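Local coordinates for glutaconate coenzyme a-transferase (Acidaminococcus fermentans, PDB 1POI), which catalyses the transfer of coenzyme A from acetyl-CoA to glutaconate and (R)-2-hydroxyglutarate in the fermentation of glutamate, at residues G251-F259 with L294-V304. Residues are numbered along the deposited sequence; the frame is centred on the assembly and turned at random.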
loop_
_atom_site.group_PDB
_atom_site.type_symbol
_atom_site.label_atom_id
_atom_site.label_comp_id
_atom_site.label_asym_id
_atom_site.label_seq_id
_atom_site.Cartn_x
_atom_site.Cartn_y
_atom_site.Cartn_z
ATOM N N GLY A 251 -3.217 -11.607 9.035
ATOM C CA GLY A 251 -3.806 -10.363 8.586
ATOM C C GLY A 251 -5.304 -10.308 8.667
ATOM O O GLY A 251 -5.909 -9.276 8.355
ATOM N N LEU A 252 -5.922 -11.411 9.077
ATOM C CA LEU A 252 -7.364 -11.428 9.190
ATOM C C LEU A 252 -7.873 -11.722 10.595
ATOM O O LEU A 252 -8.656 -10.944 11.142
ATOM C CB LEU A 252 -7.974 -12.389 8.178
ATOM C CG LEU A 252 -7.934 -11.862 6.745
ATOM C CD1 LEU A 252 -8.488 -12.896 5.799
ATOM C CD2 LEU A 252 -8.729 -10.589 6.622
ATOM N N TYR A 253 -7.418 -12.809 11.200
ATOM C CA TYR A 253 -7.897 -13.147 12.528
ATOM C C TYR A 253 -6.961 -14.067 13.248
ATOM O O TYR A 253 -6.156 -14.729 12.627
ATOM C CB TYR A 253 -9.316 -13.743 12.478
ATOM C CG TYR A 253 -9.518 -14.856 11.462
ATOM C CD1 TYR A 253 -9.186 -16.177 11.769
ATOM C CD2 TYR A 253 -10.027 -14.585 10.200
ATOM C CE1 TYR A 253 -9.354 -17.183 10.847
ATOM C CE2 TYR A 253 -10.194 -15.587 9.272
ATOM C CZ TYR A 253 -9.858 -16.882 9.601
ATOM O OH TYR A 253 -10.050 -17.884 8.679
ATOM N N ASP A 254 -7.106 -14.106 14.563
ATOM C CA ASP A 254 -6.277 -14.881 15.464
ATOM C C ASP A 254 -6.938 -16.228 15.848
ATOM O O ASP A 254 -8.143 -16.434 15.597
ATOM C CB ASP A 254 -6.077 -13.999 16.687
ATOM C CG ASP A 254 -4.800 -14.291 17.411
ATOM O OD1 ASP A 254 -4.254 -15.398 17.237
ATOM O OD2 ASP A 254 -4.336 -13.398 18.164
ATOM N N TYR A 255 -6.185 -17.154 16.445
ATOM C CA TYR A 255 -6.800 -18.415 16.817
ATOM C C TYR A 255 -7.849 -18.213 17.889
ATOM O O TYR A 255 -7.777 -17.282 18.675
ATOM C CB TYR A 255 -5.801 -19.500 17.240
ATOM C CG TYR A 255 -4.569 -19.097 18.028
ATOM C CD1 TYR A 255 -4.616 -18.161 19.055
ATOM C CD2 TYR A 255 -3.332 -19.650 17.712
ATOM C CE1 TYR A 255 -3.450 -17.779 19.740
ATOM C CE2 TYR A 255 -2.167 -19.280 18.388
ATOM C CZ TYR A 255 -2.231 -18.343 19.395
ATOM O OH TYR A 255 -1.055 -17.983 20.027
ATOM N N ASP A 256 -8.837 -19.089 17.898
ATOM C CA ASP A 256 -9.925 -19.046 18.849
ATOM C C ASP A 256 -9.549 -19.977 19.978
ATOM O O ASP A 256 -9.950 -21.129 19.986
ATOM C CB ASP A 256 -11.197 -19.531 18.168
ATOM C CG ASP A 256 -12.415 -19.278 18.984
ATOM O OD1 ASP A 256 -12.385 -19.602 20.182
ATOM O OD2 ASP A 256 -13.416 -18.760 18.442
ATOM N N ASN A 257 -8.786 -19.474 20.939
ATOM C CA ASN A 257 -8.325 -20.252 22.085
ATOM C C ASN A 257 -9.357 -20.942 22.965
ATOM O O ASN A 257 -9.071 -22.001 23.535
ATOM C CB ASN A 257 -7.420 -19.426 22.955
ATOM C CG ASN A 257 -6.111 -20.095 23.167
ATOM O OD1 ASN A 257 -5.830 -20.552 24.268
ATOM N ND2 ASN A 257 -5.259 -20.106 22.141
ATOM N N PRO A 258 -10.502 -20.280 23.232
ATOM C CA PRO A 258 -11.510 -20.952 24.065
ATOM C C PRO A 258 -11.937 -22.233 23.319
ATOM O O PRO A 258 -11.875 -23.348 23.860
ATOM C CB PRO A 258 -12.641 -19.928 24.108
ATOM C CG PRO A 258 -11.907 -18.631 24.094
ATOM C CD PRO A 258 -10.839 -18.853 23.049
ATOM N N PHE A 259 -12.294 -22.066 22.042
ATOM C CA PHE A 259 -12.705 -23.177 21.190
ATOM C C PHE A 259 -11.654 -24.299 21.179
ATOM O O PHE A 259 -11.974 -25.445 21.468
ATOM C CB PHE A 259 -12.947 -22.674 19.782
ATOM C CG PHE A 259 -13.655 -23.649 18.913
ATOM C CD1 PHE A 259 -13.033 -24.825 18.510
ATOM C CD2 PHE A 259 -14.952 -23.387 18.472
ATOM C CE1 PHE A 259 -13.692 -25.731 17.675
ATOM C CE2 PHE A 259 -15.624 -24.287 17.635
ATOM C CZ PHE A 259 -14.994 -25.458 17.237
ATOM N N LEU A 294 -21.507 -19.833 15.962
ATOM C CA LEU A 294 -20.487 -19.079 16.682
ATOM C C LEU A 294 -20.992 -17.697 17.110
ATOM O O LEU A 294 -20.783 -17.283 18.254
ATOM C CB LEU A 294 -19.237 -18.918 15.827
ATOM C CG LEU A 294 -18.403 -20.182 15.680
ATOM C CD1 LEU A 294 -17.280 -19.907 14.740
ATOM C CD2 LEU A 294 -17.871 -20.648 17.032
ATOM N N GLY A 295 -21.670 -16.991 16.211
ATOM C CA GLY A 295 -22.190 -15.685 16.566
ATOM C C GLY A 295 -21.269 -14.579 16.093
ATOM O O GLY A 295 -20.042 -14.746 16.109
ATOM N N ALA A 296 -21.881 -13.444 15.723
ATOM C CA ALA A 296 -21.203 -12.257 15.211
ATOM C C ALA A 296 -20.063 -11.738 16.060
ATOM O O ALA A 296 -18.902 -11.900 15.683
ATOM C CB ALA A 296 -22.206 -11.133 14.958
ATOM N N THR A 297 -20.355 -11.162 17.222
ATOM C CA THR A 297 -19.279 -10.589 18.035
ATOM C C THR A 297 -18.092 -11.530 18.293
ATOM O O THR A 297 -16.947 -11.104 18.266
ATOM C CB THR A 297 -19.793 -9.928 19.379
ATOM O OG1 THR A 297 -20.123 -10.933 20.347
ATOM C CG2 THR A 297 -21.027 -9.062 19.129
ATOM N N ARG A 298 -18.358 -12.820 18.406
ATOM C CA ARG A 298 -17.317 -13.794 18.681
ATOM C C ARG A 298 -16.267 -13.812 17.613
ATOM O O ARG A 298 -15.094 -14.000 17.910
ATOM C CB ARG A 298 -17.906 -15.203 18.811
ATOM C CG ARG A 298 -16.838 -16.269 18.908
ATOM C CD ARG A 298 -17.310 -17.593 19.490
ATOM N NE ARG A 298 -16.134 -18.363 19.886
ATOM C CZ ARG A 298 -16.171 -19.469 20.621
ATOM N NH1 ARG A 298 -17.334 -19.945 21.049
ATOM N NH2 ARG A 298 -15.040 -20.105 20.927
ATOM N N LEU A 299 -16.700 -13.681 16.364
ATOM C CA LEU A 299 -15.788 -13.690 15.219
ATOM C C LEU A 299 -15.014 -12.387 15.147
ATOM O O LEU A 299 -13.790 -12.385 14.936
ATOM C CB LEU A 299 -16.570 -13.935 13.925
ATOM C CG LEU A 299 -17.265 -15.308 13.888
ATOM C CD1 LEU A 299 -18.058 -15.413 12.623
ATOM C CD2 LEU A 299 -16.249 -16.450 14.044
ATOM N N ILE A 300 -15.740 -11.291 15.371
ATOM C CA ILE A 300 -15.195 -9.928 15.369
ATOM C C ILE A 300 -14.057 -9.776 16.375
ATOM O O ILE A 300 -13.036 -9.153 16.082
ATOM C CB ILE A 300 -16.281 -8.909 15.723
ATOM C CG1 ILE A 300 -17.296 -8.825 14.583
ATOM C CG2 ILE A 300 -15.658 -7.561 16.017
ATOM C CD1 ILE A 300 -18.351 -7.739 14.749
ATOM N N ASN A 301 -14.200 -10.381 17.545
ATOM C CA ASN A 301 -13.163 -10.263 18.565
ATOM C C ASN A 301 -11.944 -11.119 18.334
ATOM O O ASN A 301 -11.125 -11.296 19.229
ATOM C CB ASN A 301 -13.742 -10.531 19.956
ATOM C CG ASN A 301 -14.976 -9.695 20.238
ATOM O OD1 ASN A 301 -15.751 -10.006 21.137
ATOM N ND2 ASN A 301 -15.178 -8.634 19.457
ATOM N N LEU A 302 -11.838 -11.681 17.142
ATOM C CA LEU A 302 -10.698 -12.523 16.810
ATOM C C LEU A 302 -9.827 -11.780 15.812
ATOM O O LEU A 302 -8.707 -12.195 15.525
ATOM C CB LEU A 302 -11.174 -13.854 16.211
ATOM C CG LEU A 302 -11.598 -14.984 17.166
ATOM C CD1 LEU A 302 -12.162 -16.163 16.389
ATOM C CD2 LEU A 302 -10.413 -15.452 17.982
ATOM N N LYS A 303 -10.334 -10.663 15.311
ATOM C CA LYS A 303 -9.607 -9.887 14.333
ATOM C C LYS A 303 -8.225 -9.398 14.737
ATOM O O LYS A 303 -7.933 -9.128 15.902
ATOM C CB LYS A 303 -10.469 -8.739 13.813
ATOM C CG LYS A 303 -11.665 -9.259 13.004
ATOM C CD LYS A 303 -12.538 -8.150 12.433
ATOM C CE LYS A 303 -13.803 -8.757 11.848
ATOM N NZ LYS A 303 -14.837 -7.737 11.509
ATOM N N VAL A 304 -7.352 -9.360 13.744
ATOM C CA VAL A 304 -5.975 -8.927 13.907
ATOM C C VAL A 304 -5.905 -7.394 14.067
ATOM O O VAL A 304 -6.708 -6.656 13.471
ATOM C CB VAL A 304 -5.153 -9.440 12.669
ATOM C CG1 VAL A 304 -4.256 -8.365 12.064
ATOM C CG2 VAL A 304 -4.374 -10.670 13.045
#
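An N-capped helix start, tied to helix 296-300 by a side-on salt bridge, and a single beta bridge between Tyr253 and Lys303 join 251-259 to 294-304, closing a largely helical excursion of the chain. Asp256 precedes helix 257-266, and its OD1 accepts from Phe259 N at 3.1 Å, the capping bond. Arg298 NH2 reaches Asp256 OD1 at 2.8 Å from the same face of the carboxylate plane as Phe259 N, only 3° out of the guanidinium plane, while Arg298 NE meets the syn lone pair of Asp256 OD2 at 3.1 Å. The two planes nevertheless stand 44° apart, a twisted pairing. Arg298 reaches the carboxylate because CG lies anti to its backbone N (chi1 172°) and the chain stays extended to NE; Arg298 NH2 then passes Phe259 CB at 3.5 Å. Asp256 OD2 also shares a hydrogen bond with His245 NE2, and the His245 ring meets Phe259 edge-to-face. At the bridge, Asp254 N donates to Leu302 O at 2.7 Å, whereas Val304 N to Leu252 O is weak at 3.3 Å. Leu302 packs its CD1 near Asp256 CB and sets CD2 3.3 Å from Tyr255 O. Replacing Asp256 by an alanine would probably leave Phe259 N without its capping acceptor and Arg298 and His245 NE2 without their shared mate. Capping and ion pairing thus share one carboxylate, whose negative charge probably favours both the cationic guanidinium and the helix N-terminus.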